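Local structure of alpha-actinin-like protein 1 (Schizosaccharomyces pombe, 5BVR) at residues 44-49 with 58-63; 65-70 with 96-101. The protein binds actin filaments and takes part in forming and organising the actin ring, with roles in cytokinesis and septation. One frame throughout, in Å; residues are numbered along the deposited sequence.

Overall arrangement
Both contacts sit in the first calponin-homology domain of the actin-binding part of alpha-actinin, on the same side of the chain's centre, with their own centres about 13 Å apart. Along the chain they come in series: residues 44-49 with 58-63 close before residues 65-70 with 96-101 begin. Contact 1 ties helix 43-53 to the loop that follows it; that loop runs into helix 67-83, whose first turn meets the end of helix 93-97 in contact 2. The two also touch directly, through a probable hydrogen bond from N61 ND2 to H69 O and through packing of L45 on I96. Contact 2 reaches into the curated actin-binding region; contact 1 lies outside that region, in the same domain.

Contact 1. Residues 44-49 with 58-63; sequences LLIQLL and GRYNRN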
loop_
_atom_site.group_PDB
_atom_site.type_symbol
_atom_site.label_atom_id
_atom_site.label_comp_id
_atom_site.label_asym_id
_atom_site.label_seq_id
_atom_site.Cartn_x
_atom_site.Cartn_y
_atom_site.Cartn_z
ATOM N N LEU A 44 -14.428 -10.444 3.634
ATOM C CA LEU A 44 -13.149 -10.107 3.006
ATOM C C LEU A 44 -12.194 -9.467 4.001
ATOM O O LEU A 44 -10.973 -9.646 3.908
ATOM C CB LEU A 44 -13.347 -9.225 1.789
ATOM C CG LEU A 44 -14.039 -9.900 0.602
ATOM C CD1 LEU A 44 -14.084 -8.951 -0.562
ATOM C CD2 LEU A 44 -13.390 -11.227 0.187
ATOM N N LEU A 45 -12.735 -8.728 4.963
ATOM C CA LEU A 45 -11.897 -8.181 6.020
ATOM C C LEU A 45 -11.282 -9.306 6.855
ATOM O O LEU A 45 -10.089 -9.324 7.121
ATOM C CB LEU A 45 -12.704 -7.230 6.891
ATOM C CG LEU A 45 -11.984 -6.467 7.985
ATOM C CD1 LEU A 45 -10.808 -5.690 7.395
ATOM C CD2 LEU A 45 -12.983 -5.532 8.677
ATOM N N ILE A 46 -12.081 -10.283 7.254
ATOM C CA ILE A 46 -11.528 -11.409 7.992
ATOM C C ILE A 46 -10.457 -12.122 7.187
ATOM O O ILE A 46 -9.373 -12.415 7.706
ATOM C CB ILE A 46 -12.633 -12.382 8.380
ATOM C CG1 ILE A 46 -13.485 -11.762 9.489
ATOM C CG2 ILE A 46 -12.059 -13.753 8.835
ATOM C CD1 ILE A 46 -14.804 -12.504 9.731
ATOM N N GLN A 47 -10.753 -12.403 5.925
ATOM C CA GLN A 47 -9.793 -13.086 5.076
ATOM C C GLN A 47 -8.514 -12.257 4.895
ATOM O O GLN A 47 -7.409 -12.811 4.965
ATOM C CB GLN A 47 -10.429 -13.450 3.737
ATOM C CG GLN A 47 -11.531 -14.506 3.903
ATOM C CD GLN A 47 -12.276 -14.840 2.620
ATOM O OE1 GLN A 47 -12.547 -13.978 1.790
ATOM N NE2 GLN A 47 -12.608 -16.109 2.459
ATOM N N LEU A 48 -8.641 -10.955 4.669
ATOM C CA LEU A 48 -7.465 -10.079 4.619
ATOM C C LEU A 48 -6.597 -10.249 5.870
ATOM O O LEU A 48 -5.374 -10.423 5.784
ATOM C CB LEU A 48 -7.862 -8.605 4.476
ATOM C CG LEU A 48 -6.682 -7.623 4.479
ATOM C CD1 LEU A 48 -5.855 -7.750 3.214
ATOM C CD2 LEU A 48 -7.191 -6.204 4.648
ATOM N N LEU A 49 -7.227 -10.212 7.038
ATOM C CA LEU A 49 -6.506 -10.280 8.300
ATOM C C LEU A 49 -5.764 -11.607 8.454
ATOM O O LEU A 49 -4.635 -11.636 8.938
ATOM C CB LEU A 49 -7.451 -10.040 9.473
ATOM C CG LEU A 49 -7.982 -8.613 9.558
ATOM C CD1 LEU A 49 -9.171 -8.539 10.528
ATOM C CD2 LEU A 49 -6.893 -7.619 9.981
ATOM N N GLY A 58 -10.334 -18.599 12.570
ATOM C CA GLY A 58 -11.355 -19.556 12.962
ATOM C C GLY A 58 -12.693 -19.360 12.267
ATOM O O GLY A 58 -12.771 -18.792 11.181
ATOM N N ARG A 59 -13.762 -19.835 12.892
ATOM C CA ARG A 59 -15.042 -19.867 12.207
ATOM C C ARG A 59 -15.736 -18.506 12.204
ATOM O O ARG A 59 -15.573 -17.694 13.106
ATOM C CB ARG A 59 -15.944 -20.975 12.764
ATOM C CG ARG A 59 -16.047 -22.154 11.793
ATOM C CD ARG A 59 -16.833 -23.325 12.349
ATOM N NE ARG A 59 -17.888 -22.888 13.260
ATOM C CZ ARG A 59 -17.839 -22.982 14.588
ATOM N NH1 ARG A 59 -16.789 -23.517 15.200
ATOM N NH2 ARG A 59 -18.860 -22.545 15.313
ATOM N N TYR A 60 -16.475 -18.253 11.139
ATOM C CA TYR A 60 -17.269 -17.035 11.032
ATOM C C TYR A 60 -18.430 -17.349 10.120
ATOM O O TYR A 60 -18.534 -18.468 9.610
ATOM C CB TYR A 60 -16.433 -15.874 10.501
ATOM C CG TYR A 60 -15.779 -16.147 9.175
ATOM C CD1 TYR A 60 -14.519 -16.726 9.116
ATOM C CD2 TYR A 60 -16.409 -15.842 7.976
ATOM C CE1 TYR A 60 -13.904 -16.987 7.908
ATOM C CE2 TYR A 60 -15.795 -16.085 6.761
ATOM C CZ TYR A 60 -14.536 -16.666 6.734
ATOM O OH TYR A 60 -13.889 -16.929 5.546
ATOM N N ASN A 61 -19.337 -16.396 9.945
ATOM C CA ASN A 61 -20.544 -16.631 9.165
ATOM C C ASN A 61 -20.228 -16.478 7.684
ATOM O O ASN A 61 -19.941 -15.385 7.224
ATOM C CB ASN A 61 -21.640 -15.657 9.582
ATOM C CG ASN A 61 -21.899 -15.666 11.075
ATOM O OD1 ASN A 61 -22.158 -16.716 11.669
ATOM N ND2 ASN A 61 -21.829 -14.492 11.692
ATOM N N ARG A 62 -20.277 -17.575 6.936
ATOM C CA ARG A 62 -19.910 -17.550 5.521
ATOM C C ARG A 62 -21.097 -17.225 4.600
ATOM O O ARG A 62 -20.901 -16.993 3.403
ATOM C CB ARG A 62 -19.246 -18.881 5.131
ATOM C CG ARG A 62 -17.971 -19.162 5.919
ATOM C CD ARG A 62 -17.274 -20.439 5.476
ATOM N NE ARG A 62 -16.872 -20.386 4.075
ATOM C CZ ARG A 62 -16.421 -21.428 3.384
ATOM N NH1 ARG A 62 -16.315 -22.622 3.962
ATOM N NH2 ARG A 62 -16.086 -21.279 2.110
ATOM N N ASN A 63 -22.308 -17.205 5.157
ATOM C CA ASN A 63 -23.504 -16.789 4.433
ATOM C C ASN A 63 -24.289 -15.786 5.278
ATOM O O ASN A 63 -25.413 -16.051 5.694
ATOM C CB ASN A 63 -24.369 -18.027 4.121
ATOM C CG ASN A 63 -24.449 -18.349 2.636
ATOM O OD1 ASN A 63 -23.704 -17.816 1.818
ATOM N ND2 ASN A 63 -25.370 -19.248 2.287
#
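Y60 lays its ring against I46 and points its hydroxyl at Q47, so a single aromatic side chain makes all the cross-segment contacts here. At the root of the side chain, Y60 CB meets I46 CD1 at 3.8 Å, and the same methyl is equally close to CG. At the next ring atoms the work is divided, with Y60 CD2 near I46 CD1 and Y60 CD1 near I46 CG2. Further out, CE1 is 3.8 Å from I46 CG2, which lies over one face of the ring, 4.2 Å from its centroid and 27° off the normal, a CH-pi contact. The two side chains run past one another head to tail, and both branches of the isoleucine lie against the ring. The tyrosine CG sits between the backbone N and the carbonyl carbon (chi1 56°), which carries the ring across the side of the helix, alongside I46 and out to Q47.

In the calponin-homology fold this is a helix covered by its own outgoing chain: helix 43-53 is followed by an irregular link to helix 67-83, and Y60 turns inward from that link. The tyrosine side chain also touches N73 of helix 67-83, while the neighbouring N61 is bonded through its side chain to E72 and through its carbonyl to N73. On the helix side, I46 packs on L57 as well, and the buried L45 and L49 pack on A77 and L111.

At the tip, OH comes to 3.4 Å from Q47 NE2, a polar approach that stays close to the aliphatic CG of the same glutamine, 3.8 Å from OH. The Q47 chain is extended beyond CG and meets the tyrosine at about a right angle, its amide plane turned 78° from the ring. L29 lies against Q47 as well.

Contact 2. Residues 65-70 with 96-101; sequences RMRVHR and IVDGNL
R67 takes hold of D98 end-on with both terminal nitrogens, NH1 to OD1 and NH2 to OD2, and each bond of this salt bridge measures 2.9 Å. The bond from NH1 is nearly straight (162°), both oxygens are met on their syn sides, and the guanidinium and carboxylate planes lie only 20° apart. With chi1 at -175° CG lies opposite the backbone N, and the chain runs extended as far as NE, which carries the guanidinium from the first turn of the helix across to D98. R67 NH1 also rests 3.5 Å from CG1 of V97, a buried valine whose other methyl, CG2, packs 4.0 Å from the carbonyl carbon of R70.

R70 is bent at chi3 and lays one guanidinium face over R67 CA, with V97 CG1 at its edge. NH1 donates to R65 O at 2.8 Å, reaching it from above the carbonyl plane, and to P64 O as well. With R70 cut back to alanine, the carbonyls of P64 and R65 would probably lose this donor, and the guanidinium cover over R67 CA would be gone.

L71 and V74 also pack on V97. Helix 93-97 finishes in a Schellman motif with G99, at positive phi, as its C-prime residue, so in this calponin-homology domain the salt bridge joins a helix start to a Schellman-capped helix end.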
loop_
_atom_site.group_PDB
_atom_site.type_symbol
_atom_site.label_atom_id
_atom_site.label_comp_id
_atom_site.label_asym_id
_atom_site.label_seq_id
_atom_site.Cartn_x
_atom_site.Cartn_y
_atom_site.Cartn_z
ATOM N N ARG A 65 -26.452 -13.499 5.583
ATOM C CA ARG A 65 -27.592 -12.895 4.932
ATOM C C ARG A 65 -28.293 -11.889 5.842
ATOM O O ARG A 65 -28.823 -10.887 5.371
ATOM C CB ARG A 65 -28.557 -14.003 4.507
ATOM C CG ARG A 65 -29.713 -13.501 3.705
ATOM C CD ARG A 65 -30.353 -14.606 2.897
ATOM N NE ARG A 65 -31.532 -14.111 2.196
ATOM C CZ ARG A 65 -32.761 -14.110 2.699
ATOM N NH1 ARG A 65 -32.994 -14.591 3.919
ATOM N NH2 ARG A 65 -33.765 -13.632 1.974
ATOM N N MET A 66 -28.277 -12.151 7.145
ATOM C CA MET A 66 -28.922 -11.293 8.130
ATOM C C MET A 66 -27.935 -10.292 8.707
ATOM O O MET A 66 -26.756 -10.627 8.909
ATOM C CB MET A 66 -29.444 -12.142 9.282
ATOM C CG MET A 66 -30.594 -13.075 8.930
ATOM S SD MET A 66 -30.990 -14.158 10.323
ATOM C CE MET A 66 -30.127 -15.641 9.867
ATOM N N ARG A 67 -28.411 -9.081 8.988
ATOM C CA ARG A 67 -27.553 -8.035 9.550
ATOM C C ARG A 67 -26.806 -8.489 10.811
ATOM O O ARG A 67 -25.621 -8.153 10.960
ATOM C CB ARG A 67 -28.347 -6.758 9.830
ATOM C CG ARG A 67 -27.507 -5.584 10.309
ATOM C CD ARG A 67 -28.357 -4.333 10.544
ATOM N NE ARG A 67 -27.559 -3.208 11.022
ATOM C CZ ARG A 67 -26.874 -2.368 10.241
ATOM N NH1 ARG A 67 -26.903 -2.495 8.916
ATOM N NH2 ARG A 67 -26.202 -1.383 10.801
ATOM N N VAL A 68 -27.447 -9.266 11.684
ATOM C CA VAL A 68 -26.804 -9.684 12.924
ATOM C C VAL A 68 -25.490 -10.432 12.639
ATOM O O VAL A 68 -24.515 -10.291 13.365
ATOM C CB VAL A 68 -27.758 -10.547 13.812
ATOM C CG1 VAL A 68 -28.213 -11.798 13.087
ATOM C CG2 VAL A 68 -27.100 -10.912 15.132
ATOM N N HIS A 69 -25.476 -11.208 11.569
ATOM C CA HIS A 69 -24.302 -12.022 11.241
ATOM C C HIS A 69 -23.210 -11.216 10.565
ATOM O O HIS A 69 -22.036 -11.536 10.706
ATOM C CB HIS A 69 -24.733 -13.215 10.413
ATOM C CG HIS A 69 -25.607 -14.148 11.189
ATOM N ND1 HIS A 69 -26.778 -14.681 10.696
ATOM C CD2 HIS A 69 -25.496 -14.593 12.462
ATOM C CE1 HIS A 69 -27.337 -15.439 11.623
ATOM N NE2 HIS A 69 -26.581 -15.403 12.706
ATOM N N ARG A 70 -23.583 -10.153 9.859
ATOM C CA ARG A 70 -22.584 -9.258 9.286
ATOM C C ARG A 70 -21.907 -8.509 10.414
ATOM O O ARG A 70 -20.684 -8.369 10.434
ATOM C CB ARG A 70 -23.230 -8.300 8.271
ATOM C CG ARG A 70 -23.837 -9.036 7.068
ATOM C CD ARG A 70 -24.218 -8.138 5.884
ATOM N NE ARG A 70 -25.346 -7.261 6.151
ATOM C CZ ARG A 70 -26.623 -7.599 5.981
ATOM N NH1 ARG A 70 -26.950 -8.817 5.561
ATOM N NH2 ARG A 70 -27.581 -6.715 6.244
ATOM N N ILE A 96 -18.711 -0.217 9.380
ATOM C CA ILE A 96 -18.263 -1.024 8.260
ATOM C C ILE A 96 -19.457 -1.638 7.527
ATOM O O ILE A 96 -19.542 -1.565 6.304
ATOM C CB ILE A 96 -17.227 -2.087 8.707
ATOM C CG1 ILE A 96 -15.995 -1.380 9.301
ATOM C CG2 ILE A 96 -16.833 -2.963 7.551
ATOM C CD1 ILE A 96 -15.055 -2.287 10.039
ATOM N N VAL A 97 -20.382 -2.234 8.281
ATOM C CA VAL A 97 -21.577 -2.833 7.687
ATOM C C VAL A 97 -22.328 -1.809 6.830
ATOM O O VAL A 97 -22.795 -2.148 5.742
ATOM C CB VAL A 97 -22.499 -3.459 8.758
ATOM C CG1 VAL A 97 -23.841 -3.938 8.152
ATOM C CG2 VAL A 97 -21.769 -4.595 9.459
ATOM N N ASP A 98 -22.379 -0.554 7.288
ATOM C CA ASP A 98 -23.109 0.508 6.588
ATOM C C ASP A 98 -22.261 1.362 5.655
ATOM O O ASP A 98 -22.750 2.362 5.117
ATOM C CB ASP A 98 -23.826 1.375 7.611
ATOM C CG ASP A 98 -24.937 0.626 8.327
ATOM O OD1 ASP A 98 -25.507 -0.301 7.720
ATOM O OD2 ASP A 98 -25.213 1.003 9.469
ATOM N N GLY A 99 -21.005 0.970 5.444
ATOM C CA GLY A 99 -20.217 1.562 4.376
ATOM C C GLY A 99 -19.753 2.984 4.590
ATOM O O GLY A 99 -19.774 3.783 3.651
ATOM N N ASN A 100 -19.339 3.315 5.802
ATOM C CA ASN A 100 -18.721 4.607 6.065
ATOM C C ASN A 100 -17.326 4.609 5.426
ATOM O O ASN A 100 -16.370 4.095 6.005
ATOM C CB ASN A 100 -18.636 4.866 7.566
ATOM C CG ASN A 100 -18.168 6.276 7.891
ATOM O OD1 ASN A 100 -17.239 6.811 7.274
ATOM N ND2 ASN A 100 -18.843 6.903 8.854
ATOM N N LEU A 101 -17.220 5.166 4.222
ATOM C CA LEU A 101 -15.975 5.107 3.457
ATOM C C LEU A 101 -14.814 5.775 4.195
ATOM O O LEU A 101 -13.702 5.243 4.214
ATOM C CB LEU A 101 -16.166 5.701 2.061
ATOM C CG LEU A 101 -14.915 5.601 1.186
ATOM C CD1 LEU A 101 -14.493 4.159 0.896
ATOM C CD2 LEU A 101 -15.201 6.350 -0.091
#